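Local coordinates for protein deoxyribodipyrimidine photo-lyase (Oryza sativa Japonica Group, PDB 3UMV) that uses light and a bound FAD to split cyclobutane pyrimidine dimers in ultraviolet-damaged DNA back into separate pyrimidines, at residues E251-S256 and Q296-E301; N170-W175 and D197-E202. All blocks are in the same frame, centred on the assembly; numbering follows the deposited sequence.

How the interactions relate
Interaction 2 (170-175 with 197-202) is the more buried contact: four of its five touching residues are buried, and it joins the loop after strand 162-166 to the end of helix 196-199 and the loop that follows. Interaction 1 (251-256 with 296-301) is partly buried and packs the end of helix 246-254 on helix 295-305, with a charged pair along one border. Neither has a hydrogen bond between its segments, but leucine on a cysteine and an acidic stem in interaction 1 gives way to proline on an aromatic face in interaction 2. Helix 295-305 links them: Gln296 bonds to the carbonyl of Val201, and Arg297 forms a salt bridge with Glu202.

Interaction 1 of 2, residues E251-S256 and Q296-E301; sequences EALLGS and QRCALE
Leu253 and Leu254, neighbours at the end of one helix, both pack on Glu301 of another, and Leu253 also packs on Cys298. The two methyl branches of Leu253 divide the work: CD1 meets Cys298 SG at 4.0 Å, while CD2 lies 3.9 Å from Glu301 CG and close to Cys298 CA. With CG swung anti to its own N (chi1 -178°), Leu253 extends beside its carbonyl carbon, and both branches face the partner helix. A branched, wholly apolar side chain suits this buried place, and the small, weakly polar cysteine lets the leucine come close to the helix backbone.

Leu254 crosses Glu301 at about a right angle. Its CD1 lies 3.9 Å from Glu301 CD and its CD2 3.8 Å from Glu301 OE1, so the leucine packs against the length of the acid, from methylenes to carboxylate. Glutamate suits this border because its aliphatic stem can join the apolar contact while its head is bound by charge. The chain bends at chi2 (-62°), and Arg297, one turn earlier, reaches forward so that its NH2 makes a weak 3.0 Å bond to Glu301 OE2, part of a salt bridge. The stronger partner of Glu301 is Lys304, and that of Arg297 is Asp52.

Past Leu254 the chain leaves helical geometry at Gly255, where a beta carbon would run into Glu251 OE1. Leu253 packs near the FAD-binding Leu284, and the Cys298 side chain is about 8 Å from the bound FAD, consistent with a second layer behind the cofactor pocket. The contact sets the last turn of helix 246-254 against helix 295-305; helix 260-263 adds Leu261 beside Leu253 and Glu301, and helix 310-333 brings Leu320, probably an FAD-site residue, against Cys298.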
ATOM      1  N   GLU A 251     -16.844  -6.774  -0.449  1.00 21.60           N
ATOM      2  CA  GLU A 251     -18.040  -6.220   0.185  1.00 24.51           C
ATOM      3  C   GLU A 251     -17.926  -4.700   0.370  1.00 26.41           C
ATOM      4  O   GLU A 251     -18.911  -3.979   0.191  1.00 27.62           O
ATOM      5  CB  GLU A 251     -18.322  -6.926   1.517  1.00 29.25           C
ATOM      6  CG  GLU A 251     -19.555  -6.419   2.269  1.00 38.03           C
ATOM      7  CD  GLU A 251     -20.868  -6.890   1.655  1.00 48.35           C
ATOM      8  OE1 GLU A 251     -21.920  -6.294   1.984  1.00 51.61           O
ATOM      9  OE2 GLU A 251     -20.852  -7.852   0.853  1.00 50.70           O
ATOM     10  N   ALA A 252     -16.728  -4.213   0.712  1.00 21.84           N
ATOM     11  CA  ALA A 252     -16.501  -2.774   0.875  1.00 21.39           C
ATOM     12  C   ALA A 252     -16.639  -2.041  -0.458  1.00 24.36           C
ATOM     13  O   ALA A 252     -17.120  -0.907  -0.517  1.00 27.68           O
ATOM     14  CB  ALA A 252     -15.121  -2.507   1.473  1.00 16.41           C
ATOM     15  N   LEU A 253     -16.200  -2.689  -1.526  1.00 21.29           N
ATOM     16  CA  LEU A 253     -16.322  -2.122  -2.861  1.00 17.57           C
ATOM     17  C   LEU A 253     -17.743  -2.231  -3.412  1.00 21.06           C
ATOM     18  O   LEU A 253     -18.289  -1.242  -3.889  1.00 23.57           O
ATOM     19  CB  LEU A 253     -15.350  -2.804  -3.828  1.00 17.14           C
ATOM     20  CG  LEU A 253     -15.349  -2.262  -5.260  1.00 20.28           C
ATOM     21  CD1 LEU A 253     -14.682  -0.901  -5.313  1.00 18.33           C
ATOM     22  CD2 LEU A 253     -14.670  -3.234  -6.220  1.00 18.76           C
ATOM     23  N   LEU A 254     -18.333  -3.425  -3.331  1.00 22.85           N
ATOM     24  CA  LEU A 254     -19.535  -3.764  -4.118  1.00 25.14           C
ATOM     25  C   LEU A 254     -20.747  -4.238  -3.321  1.00 26.51           C
ATOM     26  O   LEU A 254     -21.782  -4.558  -3.907  1.00 32.01           O
ATOM     27  CB  LEU A 254     -19.211  -4.854  -5.146  1.00 28.14           C
ATOM     28  CG  LEU A 254     -18.228  -4.607  -6.286  1.00 32.47           C
ATOM     29  CD1 LEU A 254     -18.007  -5.892  -7.063  1.00 34.70           C
ATOM     30  CD2 LEU A 254     -18.721  -3.500  -7.195  1.00 36.17           C
ATOM     31  N   GLY A 255     -20.629  -4.305  -2.001  1.00 27.79           N
ATOM     32  CA  GLY A 255     -21.702  -4.823  -1.173  1.00 27.53           C
ATOM     33  C   GLY A 255     -23.030  -4.124  -1.408  1.00 30.07           C
ATOM     34  O   GLY A 255     -23.082  -2.911  -1.555  1.00 30.00           O
ATOM     35  N   SER A 256     -24.112  -4.892  -1.434  1.00 37.82           N
ATOM     36  CA  SER A 256     -25.422  -4.323  -1.720  1.00 44.38           C
ATOM     37  C   SER A 256     -25.856  -3.324  -0.654  1.00 47.24           C
ATOM     38  O   SER A 256     -26.477  -2.309  -0.960  1.00 48.21           O
ATOM     39  CB  SER A 256     -26.471  -5.429  -1.868  1.00 48.67           C
ATOM     40  OG  SER A 256     -26.625  -6.146  -0.657  1.00 50.39           O
ATOM     41  N   GLN A 296      -6.917  -2.884  -9.976  1.00 14.66           N
ATOM     42  CA  GLN A 296      -7.486  -3.098 -11.307  1.00 12.47           C
ATOM     43  C   GLN A 296      -8.942  -3.567 -11.197  1.00 15.51           C
ATOM     44  O   GLN A 296      -9.812  -3.062 -11.912  1.00 14.91           O
ATOM     45  CB  GLN A 296      -6.622  -4.100 -12.090  1.00 14.96           C
ATOM     46  CG  GLN A 296      -7.075  -4.372 -13.514  1.00 15.70           C
ATOM     47  CD  GLN A 296      -5.982  -5.011 -14.355  1.00 14.39           C
ATOM     48  OE1 GLN A 296      -4.790  -4.952 -14.018  1.00 15.88           O
ATOM     49  NE2 GLN A 296      -6.378  -5.634 -15.449  1.00 13.27           N
ATOM     50  N   ARG A 297      -9.214  -4.507 -10.288  1.00 13.05           N
ATOM     51  CA  ARG A 297     -10.605  -4.868  -9.986  1.00 15.74           C
ATOM     52  C   ARG A 297     -11.457  -3.646  -9.615  1.00 18.95           C
ATOM     53  O   ARG A 297     -12.591  -3.504 -10.089  1.00 18.73           O
ATOM     54  CB  ARG A 297     -10.672  -5.892  -8.844  1.00 17.84           C
ATOM     55  CG  ARG A 297     -12.084  -6.118  -8.304  1.00 15.89           C
ATOM     56  CD  ARG A 297     -13.027  -6.519  -9.430  1.00 14.96           C
ATOM     57  NE  ARG A 297     -12.536  -7.684 -10.152  1.00 19.15           N
ATOM     58  CZ  ARG A 297     -12.946  -8.060 -11.358  1.00 25.79           C
ATOM     59  NH1 ARG A 297     -12.421  -9.140 -11.918  1.00 24.66           N
ATOM     60  NH2 ARG A 297     -13.873  -7.358 -12.004  1.00 26.12           N
ATOM     61  N   CYS A 298     -10.929  -2.779  -8.750  1.00 16.87           N
ATOM     62  CA  CYS A 298     -11.683  -1.603  -8.313  1.00 16.44           C
ATOM     63  C   CYS A 298     -11.943  -0.668  -9.502  1.00 18.05           C
ATOM     64  O   CYS A 298     -13.040  -0.109  -9.643  1.00 19.05           O
ATOM     65  CB  CYS A 298     -10.920  -0.857  -7.213  1.00 16.25           C
ATOM     66  SG  CYS A 298     -10.787  -1.762  -5.666  1.00 18.46           S
ATOM     67  N   ALA A 299     -10.926  -0.497 -10.343  1.00 15.46           N
ATOM     68  CA  ALA A 299     -11.049   0.322 -11.550  1.00 17.01           C
ATOM     69  C   ALA A 299     -12.071  -0.245 -12.543  1.00 19.29           C
ATOM     70  O   ALA A 299     -12.870   0.502 -13.097  1.00 18.78           O
ATOM     71  CB  ALA A 299      -9.691   0.469 -12.226  1.00 18.23           C
ATOM     72  N   LEU A 300     -12.035  -1.555 -12.769  1.00 15.55           N
ATOM     73  CA  LEU A 300     -12.987  -2.201 -13.677  1.00 16.87           C
ATOM     74  C   LEU A 300     -14.426  -2.001 -13.223  1.00 17.47           C
ATOM     75  O   LEU A 300     -15.319  -1.748 -14.035  1.00 20.78           O
ATOM     76  CB  LEU A 300     -12.712  -3.701 -13.769  1.00 21.55           C
ATOM     77  CG  LEU A 300     -11.448  -4.102 -14.508  1.00 19.64           C
ATOM     78  CD1 LEU A 300     -11.072  -5.535 -14.161  1.00 18.34           C
ATOM     79  CD2 LEU A 300     -11.602  -3.911 -16.011  1.00 19.92           C
ATOM     80  N   GLU A 301     -14.652  -2.149 -11.929  1.00 17.30           N
ATOM     81  CA  GLU A 301     -15.996  -2.011 -11.391  1.00 16.48           C
ATOM     82  C   GLU A 301     -16.442  -0.565 -11.453  1.00 21.75           C
ATOM     83  O   GLU A 301     -17.629  -0.284 -11.641  1.00 24.29           O
ATOM     84  CB  GLU A 301     -16.061  -2.559  -9.965  1.00 19.41           C
ATOM     85  CG  GLU A 301     -15.751  -4.046  -9.876  1.00 26.11           C
ATOM     86  CD  GLU A 301     -16.752  -4.879 -10.652  1.00 26.91           C
ATOM     87  OE1 GLU A 301     -17.893  -4.397 -10.834  1.00 27.27           O
ATOM     88  OE2 GLU A 301     -16.408  -6.001 -11.085  1.00 26.24           O
TER

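Interaction 2 of 2, residues N170-W175 and D197-E202; sequences NVVPVW and DEYLVE
A proline stands over the face of a tyrosine here: Pro173 CD lies 3.9 Å from the centroid of the Tyr199 ring, 24° off its normal, in a CH-pi contact. The carbon sits toward the CD1 and CE1 rim, 3.6 Å from Tyr199 CE1, and the two side chains cross at about a right angle. Proline suits the spot because its CD hydrogens, next to the electron-withdrawing nitrogen, are somewhat polarised toward an aromatic cloud. Glu198 CG, from the same helical turn, lies over the opposite face.

Val172 CG1 approaches the ring obliquely, 4.2 Å from Tyr199 CD2. Tyr199 holds its CG beside its own N (chi1 -67°), which carries the ring toward Val172 and Pro173. Separately, the backbone comes close, with Val171 O 3.3 Å from Tyr199 CB. Val171 CG1 packs on both Tyr199 CB and Leu200 CB, 4.0 Å from Leu200 CB, where Leu200 centres an inverse gamma turn just after the helix. Replacing Tyr199 by an alanine removes the ring over which Pro173 stands, and would probably open a gap between Pro173, Val172 and Glu198.

Glu325, probably an FAD-binding residue, holds the amides of Val171 and Val172, tying the loop after strand 162-166 to helix 310-333. Arg25 bonds to the carbonyls of Val171 and Tyr199. The contact itself is thus CH-pi and van der Waals in character, with these buried backbone groups satisfied from outside it.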
ATOM      1  N   ASN A 170      -0.288  -2.798  -9.933  1.00 14.25           N
ATOM      2  CA  ASN A 170      -0.627  -1.633 -10.725  1.00 12.87           C
ATOM      3  C   ASN A 170      -1.402  -2.048 -11.980  1.00 14.04           C
ATOM      4  O   ASN A 170      -1.169  -3.127 -12.514  1.00 18.27           O
ATOM      5  CB  ASN A 170       0.642  -0.891 -11.134  1.00 12.67           C
ATOM      6  CG  ASN A 170       1.370  -0.286  -9.947  1.00 14.67           C
ATOM      7  OD1 ASN A 170       0.793   0.503  -9.197  1.00 17.15           O
ATOM      8  ND2 ASN A 170       2.628  -0.689  -9.740  1.00 16.40           N
ATOM      9  N   VAL A 171      -2.314  -1.190 -12.440  1.00 15.03           N
ATOM     10  CA  VAL A 171      -3.028  -1.433 -13.692  1.00 15.14           C
ATOM     11  C   VAL A 171      -2.042  -1.420 -14.841  1.00 15.60           C
ATOM     12  O   VAL A 171      -2.035  -2.326 -15.677  1.00 14.73           O
ATOM     13  CB  VAL A 171      -4.133  -0.370 -13.966  1.00 12.07           C
ATOM     14  CG1 VAL A 171      -4.851  -0.683 -15.266  1.00 16.11           C
ATOM     15  CG2 VAL A 171      -5.127  -0.333 -12.808  1.00 18.76           C
ATOM     16  N   VAL A 172      -1.223  -0.374 -14.898  1.00 17.92           N
ATOM     17  CA  VAL A 172      -0.185  -0.297 -15.911  1.00 17.56           C
ATOM     18  C   VAL A 172       1.126  -0.669 -15.226  1.00 14.07           C
ATOM     19  O   VAL A 172       1.494  -0.066 -14.215  1.00 12.47           O
ATOM     20  CB  VAL A 172      -0.086   1.127 -16.512  1.00 17.56           C
ATOM     21  CG1 VAL A 172       0.967   1.174 -17.619  1.00 14.98           C
ATOM     22  CG2 VAL A 172      -1.445   1.591 -17.070  1.00 16.17           C
ATOM     23  N   PRO A 173       1.838  -1.671 -15.753  1.00 16.20           N
ATOM     24  CA  PRO A 173       3.086  -2.105 -15.109  1.00 13.33           C
ATOM     25  C   PRO A 173       4.020  -0.940 -14.835  1.00 15.04           C
ATOM     26  O   PRO A 173       4.175  -0.064 -15.694  1.00 16.19           O
ATOM     27  CB  PRO A 173       3.690  -3.049 -16.148  1.00 18.31           C
ATOM     28  CG  PRO A 173       2.506  -3.594 -16.878  1.00 18.51           C
ATOM     29  CD  PRO A 173       1.485  -2.503 -16.919  1.00 18.92           C
ATOM     30  N   VAL A 174       4.618  -0.920 -13.643  1.00 16.27           N
ATOM     31  CA  VAL A 174       5.439   0.212 -13.214  1.00 14.00           C
ATOM     32  C   VAL A 174       6.587   0.549 -14.190  1.00 17.96           C
ATOM     33  O   VAL A 174       6.884   1.727 -14.423  1.00 19.46           O
ATOM     34  CB  VAL A 174       6.005  -0.018 -11.795  1.00 13.88           C
ATOM     35  CG1 VAL A 174       6.953  -1.243 -11.779  1.00 19.95           C
ATOM     36  CG2 VAL A 174       6.725   1.237 -11.313  1.00 15.52           C
ATOM     37  N   TRP A 175       7.227  -0.469 -14.764  1.00 19.70           N
ATOM     38  CA  TRP A 175       8.365  -0.231 -15.661  1.00 21.70           C
ATOM     39  C   TRP A 175       7.910   0.165 -17.069  1.00 21.55           C
ATOM     40  O   TRP A 175       8.702   0.641 -17.885  1.00 22.67           O
ATOM     41  CB  TRP A 175       9.289  -1.465 -15.704  1.00 21.08           C
ATOM     42  CG  TRP A 175       8.526  -2.732 -15.623  1.00 19.91           C
ATOM     43  CD1 TRP A 175       7.717  -3.268 -16.591  1.00 26.93           C
ATOM     44  CD2 TRP A 175       8.461  -3.626 -14.507  1.00 18.69           C
ATOM     45  NE1 TRP A 175       7.161  -4.444 -16.147  1.00 24.40           N
ATOM     46  CE2 TRP A 175       7.597  -4.684 -14.870  1.00 19.42           C
ATOM     47  CE3 TRP A 175       9.055  -3.640 -13.244  1.00 18.38           C
ATOM     48  CZ2 TRP A 175       7.308  -5.733 -14.012  1.00 19.44           C
ATOM     49  CZ3 TRP A 175       8.777  -4.689 -12.397  1.00 20.38           C
ATOM     50  CH2 TRP A 175       7.917  -5.726 -12.783  1.00 18.67           C
ATOM     51  N   ASP A 197      -6.482   1.687 -22.074  1.00 20.71           N
ATOM     52  CA  ASP A 197      -7.374   0.713 -22.702  1.00 25.51           C
ATOM     53  C   ASP A 197      -6.703  -0.658 -22.880  1.00 26.08           C
ATOM     54  O   ASP A 197      -7.360  -1.696 -22.832  1.00 24.23           O
ATOM     55  CB  ASP A 197      -7.910   1.239 -24.043  1.00 31.70           C
ATOM     56  CG  ASP A 197      -8.925   2.355 -23.873  1.00 42.82           C
ATOM     57  OD1 ASP A 197      -9.492   2.490 -22.762  1.00 43.31           O
ATOM     58  OD2 ASP A 197      -9.162   3.095 -24.855  1.00 50.51           O
ATOM     59  N   GLU A 198      -5.386  -0.655 -23.047  1.00 22.76           N
ATOM     60  CA  GLU A 198      -4.630  -1.888 -23.196  1.00 23.67           C
ATOM     61  C   GLU A 198      -4.468  -2.689 -21.900  1.00 21.41           C
ATOM     62  O   GLU A 198      -4.334  -3.915 -21.945  1.00 24.85           O
ATOM     63  CB  GLU A 198      -3.254  -1.592 -23.805  1.00 26.64           C
ATOM     64  CG  GLU A 198      -2.352  -2.807 -23.938  1.00 26.05           C
ATOM     65  CD  GLU A 198      -1.085  -2.518 -24.728  1.00 30.49           C
ATOM     66  OE1 GLU A 198      -0.816  -1.335 -25.027  1.00 33.56           O
ATOM     67  OE2 GLU A 198      -0.355  -3.482 -25.046  1.00 34.81           O
ATOM     68  N   TYR A 199      -4.475  -2.007 -20.753  1.00 19.18           N
ATOM     69  CA  TYR A 199      -4.194  -2.669 -19.469  1.00 16.09           C
ATOM     70  C   TYR A 199      -5.380  -2.794 -18.516  1.00 18.88           C
ATOM     71  O   TYR A 199      -5.415  -3.706 -17.672  1.00 21.50           O
ATOM     72  CB  TYR A 199      -3.032  -1.969 -18.755  1.00 15.68           C
ATOM     73  CG  TYR A 199      -1.735  -2.148 -19.495  1.00 15.01           C
ATOM     74  CD1 TYR A 199      -1.034  -3.332 -19.407  1.00 17.88           C
ATOM     75  CD2 TYR A 199      -1.226  -1.139 -20.301  1.00 19.84           C
ATOM     76  CE1 TYR A 199       0.136  -3.519 -20.083  1.00 19.97           C
ATOM     77  CE2 TYR A 199      -0.033  -1.314 -20.990  1.00 23.93           C
ATOM     78  CZ  TYR A 199       0.645  -2.512 -20.864  1.00 20.55           C
ATOM     79  OH  TYR A 199       1.823  -2.721 -21.533  1.00 21.31           O
ATOM     80  N   LEU A 200      -6.350  -1.893 -18.644  1.00 20.05           N
ATOM     81  CA  LEU A 200      -7.543  -1.972 -17.812  1.00 21.28           C
ATOM     82  C   LEU A 200      -8.550  -2.945 -18.423  1.00 23.94           C
ATOM     83  O   LEU A 200      -9.532  -2.539 -19.046  1.00 27.61           O
ATOM     84  CB  LEU A 200      -8.164  -0.597 -17.591  1.00 20.59           C
ATOM     85  CG  LEU A 200      -9.339  -0.564 -16.620  1.00 19.67           C
ATOM     86  CD1 LEU A 200      -8.989  -1.257 -15.308  1.00 22.45           C
ATOM     87  CD2 LEU A 200      -9.746   0.889 -16.355  1.00 22.96           C
ATOM     88  N   VAL A 201      -8.275  -4.229 -18.225  1.00 20.61           N
ATOM     89  CA  VAL A 201      -8.997  -5.326 -18.852  1.00 20.93           C
ATOM     90  C   VAL A 201      -9.398  -6.333 -17.784  1.00 20.52           C
ATOM     91  O   VAL A 201      -8.898  -6.297 -16.659  1.00 20.34           O
ATOM     92  CB  VAL A 201      -8.118  -6.029 -19.912  1.00 24.72           C
ATOM     93  CG1 VAL A 201      -7.627  -5.025 -20.924  1.00 28.16           C
ATOM     94  CG2 VAL A 201      -6.932  -6.724 -19.261  1.00 24.85           C
ATOM     95  N   GLU A 202     -10.305  -7.236 -18.126  1.00 21.27           N
ATOM     96  CA  GLU A 202     -10.768  -8.220 -17.161  1.00 18.92           C
ATOM     97  C   GLU A 202      -9.697  -9.257 -16.870  1.00 18.42           C
ATOM     98  O   GLU A 202      -8.755  -9.435 -17.650  1.00 20.94           O
ATOM     99  CB  GLU A 202     -12.055  -8.905 -17.658  1.00 26.87           C
ATOM    100  CG  GLU A 202     -13.346  -8.321 -17.039  1.00 28.39           C
ATOM    101  CD  GLU A 202     -13.431  -8.509 -15.520  1.00 33.48           C
ATOM    102  OE1 GLU A 202     -14.366  -7.946 -14.894  1.00 33.45           O
ATOM    103  OE2 GLU A 202     -12.568  -9.222 -14.948  1.00 32.12           O
TER